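Local coordinates for fucoxanthin chlorophyll a/c-binding protein Lhcq3 (Chaetoceros gracilis, PDB 6L4U) that binds chlorophylls a and c and carotenoids and probably harvests light, passing excitation energy toward a photosystem, at residues X[60-64]-X[140-146]. Numbering follows the deposited sequence.
Sequences AWFRA and YTKGGPM. With CLA (chlorophyll a), chain B.
A60 sets its CB 3.3 Å from the backbone O of Y140, where the first turns of helix 56-85 meet the loop between helices 116-134 and 161-190 in this chlorophyll a/b-binding-type fold of three long helices. In W61, CG lies anti to the backbone N, beside the carbonyl carbon (chi1 178°), which carries the indole toward T141 and the pigment. T141 CG2 meets the indole edge in plane, 3.6 Å from W61 CE3, while the chlorophyll a methyl ester carbon CED sits over one face, 3.4 Å above the ring plane. Y140 OH also approaches CZ3 of W61, but its hydrogen bond goes to E134. With an alanine at W61, the ester methyl would probably lose the ring it rests on and T141 CG2 its aromatic neighbour, along with the weak NE1 bond to another chlorophyll a. R63 crosses M146 at about a right angle, and M146 CE lies over one face of the R63 guanidinium, toward its rim, 3.5 Å from NH2. A64 then turns its methyl over the Y140 ring in a CH-pi contact, CB lying 4.0 Å from the ring centroid and 29° off its normal. On the same methyl, M146 CG packs 4.1 Å from A64 CB.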
ATOM      1  N   ALA X  60      33.333   7.720 -72.227  1.00 43.50           N
ATOM      2  CA  ALA X  60      34.413   8.501 -71.637  1.00 43.50           C
ATOM      3  C   ALA X  60      35.042   7.792 -70.447  1.00 43.50           C
ATOM      4  O   ALA X  60      36.231   7.979 -70.174  1.00 43.50           O
ATOM      5  CB  ALA X  60      33.895   9.872 -71.221  1.00 43.50           C
ATOM      6  N   TRP X  61      34.267   6.975 -69.734  1.00 44.28           N
ATOM      7  CA  TRP X  61      34.848   6.115 -68.713  1.00 44.28           C
ATOM      8  C   TRP X  61      35.613   4.961 -69.343  1.00 44.28           C
ATOM      9  O   TRP X  61      36.615   4.496 -68.786  1.00 44.28           O
ATOM     10  CB  TRP X  61      33.755   5.593 -67.780  1.00 44.28           C
ATOM     11  CG  TRP X  61      34.257   4.659 -66.733  1.00 44.28           C
ATOM     12  CD1 TRP X  61      34.276   3.301 -66.788  1.00 44.28           C
ATOM     13  CD2 TRP X  61      34.814   5.017 -65.466  1.00 44.28           C
ATOM     14  NE1 TRP X  61      34.816   2.788 -65.639  1.00 44.28           N
ATOM     15  CE2 TRP X  61      35.153   3.823 -64.809  1.00 44.28           C
ATOM     16  CE3 TRP X  61      35.061   6.231 -64.824  1.00 44.28           C
ATOM     17  CZ2 TRP X  61      35.722   3.806 -63.541  1.00 44.28           C
ATOM     18  CZ3 TRP X  61      35.628   6.214 -63.568  1.00 44.28           C
ATOM     19  CH2 TRP X  61      35.956   5.010 -62.941  1.00 44.28           C
ATOM     20  N   PHE X  62      35.150   4.476 -70.498  1.00 45.89           N
ATOM     21  CA  PHE X  62      35.837   3.385 -71.181  1.00 45.89           C
ATOM     22  C   PHE X  62      37.178   3.830 -71.738  1.00 45.89           C
ATOM     23  O   PHE X  62      38.121   3.036 -71.782  1.00 45.89           O
ATOM     24  CB  PHE X  62      34.974   2.834 -72.315  1.00 45.89           C
ATOM     25  CG  PHE X  62      33.827   1.986 -71.859  1.00 45.89           C
ATOM     26  CD1 PHE X  62      33.777   1.486 -70.569  1.00 45.89           C
ATOM     27  CD2 PHE X  62      32.791   1.691 -72.729  1.00 45.89           C
ATOM     28  CE1 PHE X  62      32.720   0.707 -70.155  1.00 45.89           C
ATOM     29  CE2 PHE X  62      31.729   0.913 -72.322  1.00 45.89           C
ATOM     30  CZ  PHE X  62      31.693   0.421 -71.032  1.00 45.89           C
ATOM     31  N   ARG X  63      37.278   5.088 -72.168  1.00 47.53           N
ATOM     32  CA  ARG X  63      38.526   5.586 -72.730  1.00 47.53           C
ATOM     33  C   ARG X  63      39.587   5.755 -71.659  1.00 47.53           C
ATOM     34  O   ARG X  63      40.738   5.349 -71.853  1.00 47.53           O
ATOM     35  CB  ARG X  63      38.290   6.910 -73.440  1.00 47.53           C
ATOM     36  CG  ARG X  63      37.424   6.816 -74.657  1.00 47.53           C
ATOM     37  CD  ARG X  63      37.013   8.196 -75.082  1.00 47.53           C
ATOM     38  NE  ARG X  63      38.180   9.021 -75.365  1.00 47.53           N
ATOM     39  CZ  ARG X  63      38.136  10.333 -75.546  1.00 47.53           C
ATOM     40  NH1 ARG X  63      36.978  10.974 -75.475  1.00 47.53           N
ATOM     41  NH2 ARG X  63      39.252  11.004 -75.795  1.00 47.53           N
ATOM     42  N   ALA X  64      39.222   6.365 -70.531  1.00 46.50           N
ATOM     43  CA  ALA X  64      40.163   6.561 -69.440  1.00 46.50           C
ATOM     44  C   ALA X  64      40.578   5.252 -68.798  1.00 46.50           C
ATOM     45  O   ALA X  64      41.704   5.147 -68.303  1.00 46.50           O
ATOM     46  CB  ALA X  64      39.557   7.480 -68.385  1.00 46.50           C
ATOM     47  N   TYR X 140      36.582  13.571 -66.422  1.00 46.77           N
ATOM     48  CA  TYR X 140      36.738  13.091 -67.787  1.00 46.77           C
ATOM     49  C   TYR X 140      35.506  12.349 -68.279  1.00 46.77           C
ATOM     50  O   TYR X 140      35.261  12.321 -69.488  1.00 46.77           O
ATOM     51  CB  TYR X 140      37.972  12.197 -67.905  1.00 46.77           C
ATOM     52  CG  TYR X 140      38.132  11.174 -66.809  1.00 46.77           C
ATOM     53  CD1 TYR X 140      39.024  11.380 -65.766  1.00 46.77           C
ATOM     54  CD2 TYR X 140      37.414   9.988 -66.830  1.00 46.77           C
ATOM     55  CE1 TYR X 140      39.180  10.439 -64.771  1.00 46.77           C
ATOM     56  CE2 TYR X 140      37.553   9.051 -65.838  1.00 46.77           C
ATOM     57  CZ  TYR X 140      38.439   9.278 -64.816  1.00 46.77           C
ATOM     58  OH  TYR X 140      38.577   8.332 -63.835  1.00 46.77           O
ATOM     59  N   THR X 141      34.727  11.756 -67.369  1.00 47.72           N
ATOM     60  CA  THR X 141      33.421  11.220 -67.724  1.00 47.72           C
ATOM     61  C   THR X 141      32.455  12.315 -68.143  1.00 47.72           C
ATOM     62  O   THR X 141      31.533  12.049 -68.918  1.00 47.72           O
ATOM     63  CB  THR X 141      32.824  10.444 -66.552  1.00 47.72           C
ATOM     64  OG1 THR X 141      32.588  11.340 -65.459  1.00 47.72           O
ATOM     65  CG2 THR X 141      33.772   9.363 -66.103  1.00 47.72           C
ATOM     66  N   LYS X 142      32.645  13.534 -67.649  1.00 48.44           N
ATOM     67  CA  LYS X 142      31.844  14.680 -68.049  1.00 48.44           C
ATOM     68  C   LYS X 142      32.610  15.594 -68.998  1.00 48.44           C
ATOM     69  O   LYS X 142      32.419  16.809 -68.991  1.00 48.44           O
ATOM     70  CB  LYS X 142      31.372  15.450 -66.818  1.00 48.44           C
ATOM     71  CG  LYS X 142      30.678  14.576 -65.801  1.00 48.44           C
ATOM     72  CD  LYS X 142      29.646  15.350 -65.014  1.00 48.44           C
ATOM     73  CE  LYS X 142      28.697  14.405 -64.301  1.00 48.44           C
ATOM     74  NZ  LYS X 142      27.910  15.103 -63.251  1.00 48.44           N
ATOM     75  N   GLY X 143      33.487  15.017 -69.814  1.00 49.33           N
ATOM     76  CA  GLY X 143      34.187  15.770 -70.832  1.00 49.33           C
ATOM     77  C   GLY X 143      35.523  16.340 -70.426  1.00 49.33           C
ATOM     78  O   GLY X 143      36.230  16.876 -71.285  1.00 49.33           O
ATOM     79  N   GLY X 144      35.904  16.235 -69.159  1.00 49.48           N
ATOM     80  CA  GLY X 144      37.116  16.853 -68.675  1.00 49.48           C
ATOM     81  C   GLY X 144      38.380  16.122 -69.074  1.00 49.48           C
ATOM     82  O   GLY X 144      38.369  15.218 -69.913  1.00 49.48           O
ATOM     83  N   PRO X 145      39.501  16.500 -68.470  1.00 53.38           N
ATOM     84  CA  PRO X 145      40.780  15.909 -68.859  1.00 53.38           C
ATOM     85  C   PRO X 145      40.983  14.519 -68.279  1.00 53.38           C
ATOM     86  O   PRO X 145      40.534  14.196 -67.178  1.00 53.38           O
ATOM     87  CB  PRO X 145      41.806  16.892 -68.286  1.00 53.38           C
ATOM     88  CG  PRO X 145      41.130  17.465 -67.096  1.00 53.38           C
ATOM     89  CD  PRO X 145      39.664  17.542 -67.441  1.00 53.38           C
ATOM     90  N   MET X 146      41.679  13.698 -69.051  1.00 56.57           N
ATOM     91  CA  MET X 146      42.136  12.396 -68.606  1.00 56.57           C
ATOM     92  C   MET X 146      43.328  12.576 -67.667  1.00 56.57           C
ATOM     93  O   MET X 146      43.908  13.664 -67.618  1.00 56.57           O
ATOM     94  CB  MET X 146      42.471  11.544 -69.828  1.00 56.57           C
ATOM     95  CG  MET X 146      41.305  10.653 -70.214  1.00 56.57           C
ATOM     96  SD  MET X 146      41.491   9.752 -71.752  1.00 56.57           S
ATOM     97  CE  MET X 146      39.898  10.092 -72.476  1.00 56.57           C
TER
HETATM   98 MG   CLA B 306      43.224   2.250 -59.489  1.00 44.80          MG
HETATM   99  CHA CLA B 306      40.864   2.487 -62.032  1.00 44.80           C
HETATM  100  CHB CLA B 306      41.164   3.998 -57.500  1.00 44.80           C
HETATM  101  CHC CLA B 306      45.228   1.397 -56.913  1.00 44.80           C
HETATM  102  CHD CLA B 306      45.244   0.110 -61.708  1.00 44.80           C
HETATM  103  NA  CLA B 306      41.331   3.061 -59.700  1.00 44.80           N
HETATM  104  C1A CLA B 306      40.561   3.174 -60.725  1.00 44.80           C
HETATM  105  C2A CLA B 306      39.303   3.990 -60.528  1.00 44.80           C
HETATM  106  C3A CLA B 306      39.484   4.468 -59.110  1.00 44.80           C
HETATM  107  C4A CLA B 306      40.764   3.802 -58.752  1.00 44.80           C
HETATM  108  CMA CLA B 306      39.748   5.958 -59.137  1.00 44.80           C
HETATM  109  CAA CLA B 306      38.005   3.149 -60.502  1.00 44.80           C
HETATM  110  CBA CLA B 306      37.964   2.028 -59.455  1.00 44.80           C
HETATM  111  CGA CLA B 306      36.743   1.143 -59.500  1.00 44.80           C
HETATM  112  O1A CLA B 306      35.893   1.262 -60.362  1.00 44.80           O
HETATM  113  O2A CLA B 306      36.591   0.108 -58.498  1.00 44.80           O
HETATM  114  NB  CLA B 306      43.191   2.645 -57.490  1.00 44.80           N
HETATM  115  C1B CLA B 306      42.341   3.432 -56.846  1.00 44.80           C
HETATM  116  C2B CLA B 306      42.609   3.603 -55.397  1.00 44.80           C
HETATM  117  C3B CLA B 306      43.840   2.808 -55.226  1.00 44.80           C
HETATM  118  C4B CLA B 306      44.097   2.268 -56.589  1.00 44.80           C
HETATM  119  CMB CLA B 306      41.851   4.399 -54.374  1.00 44.80           C
HETATM  120  CAB CLA B 306      44.619   2.609 -53.978  1.00 44.80           C
HETATM  121  CBB CLA B 306      45.930   2.721 -53.879  1.00 44.80           C
HETATM  122  NC  CLA B 306      44.871   1.022 -59.365  1.00 44.80           N
HETATM  123  C1C CLA B 306      45.530   0.807 -58.219  1.00 44.80           C
HETATM  124  C2C CLA B 306      46.673  -0.126 -58.311  1.00 44.80           C
HETATM  125  C3C CLA B 306      46.671  -0.501 -59.731  1.00 44.80           C
HETATM  126  C4C CLA B 306      45.528   0.269 -60.272  1.00 44.80           C
HETATM  127  CMC CLA B 306      47.604  -0.577 -57.224  1.00 44.80           C
HETATM  128  CAC CLA B 306      47.604  -1.429 -60.459  1.00 44.80           C
HETATM  129  CBC CLA B 306      48.788  -0.563 -60.817  1.00 44.80           C
HETATM  130  ND  CLA B 306      43.163   1.449 -61.353  1.00 44.80           N
HETATM  131  C1D CLA B 306      43.971   0.627 -62.198  1.00 44.80           C
HETATM  132  C2D CLA B 306      43.429   0.373 -63.541  1.00 44.80           C
HETATM  133  C3D CLA B 306      42.156   1.132 -63.458  1.00 44.80           C
HETATM  134  C4D CLA B 306      42.091   1.693 -62.196  1.00 44.80           C
HETATM  135  CMD CLA B 306      43.895  -0.396 -64.732  1.00 44.80           C
HETATM  136  CAD CLA B 306      40.927   1.518 -64.183  1.00 44.80           C
HETATM  137  OBD CLA B 306      40.635   1.184 -65.380  1.00 44.80           O
HETATM  138  CBD CLA B 306      40.099   2.365 -63.309  1.00 44.80           C
HETATM  139  CGD CLA B 306      39.846   3.678 -63.976  1.00 44.80           C
HETATM  140  O1D CLA B 306      40.407   4.687 -63.612  1.00 44.80           O
HETATM  141  O2D CLA B 306      38.896   3.776 -65.064  1.00 44.80           O
HETATM  142  CED CLA B 306      38.524   5.058 -65.558  1.00 44.80           C
HETATM  143  C1  CLA B 306      37.634  -0.853 -58.361  1.00 44.80           C
HETATM  144  C2  CLA B 306      37.271  -2.158 -59.026  1.00 44.80           C
HETATM  145  C3  CLA B 306      37.480  -3.336 -58.413  1.00 44.80           C
HETATM  146  C4  CLA B 306      38.079  -3.408 -57.037  1.00 44.80           C
HETATM  147  C5  CLA B 306      37.111  -4.620 -59.111  1.00 44.80           C
HETATM  148  C6  CLA B 306      37.517  -4.625 -60.578  1.00 44.80           C
HETATM  149  C7  CLA B 306      39.019  -4.798 -60.743  1.00 44.80           C
HETATM  150  C8  CLA B 306      39.538  -6.123 -60.204  1.00 44.80           C
HETATM  151  C9  CLA B 306      41.055  -6.098 -60.123  1.00 44.80           C
HETATM  152  C10 CLA B 306      39.083  -7.275 -61.090  1.00 44.80           C
HETATM  153  C11 CLA B 306      39.538  -7.095 -62.534  1.00 44.80           C
HETATM  154  C12 CLA B 306      38.921  -8.164 -63.426  1.00 44.80           C
HETATM  155  C13 CLA B 306      38.194  -7.538 -64.609  1.00 44.80           C
HETATM  156  C14 CLA B 306      37.060  -6.627 -64.152  1.00 44.80           C
HETATM  157  C15 CLA B 306      37.660  -8.632 -65.527  1.00 44.80           C
HETATM  158  C16 CLA B 306      38.747  -9.589 -65.999  1.00 44.80           C
HETATM  159  C17 CLA B 306      38.162 -10.684 -66.882  1.00 44.80           C
HETATM  160  C18 CLA B 306      39.252 -11.452 -67.625  1.00 44.80           C
HETATM  161  C19 CLA B 306      38.652 -12.563 -68.480  1.00 44.80           C
HETATM  162  C20 CLA B 306      40.302 -12.005 -66.670  1.00 44.80           C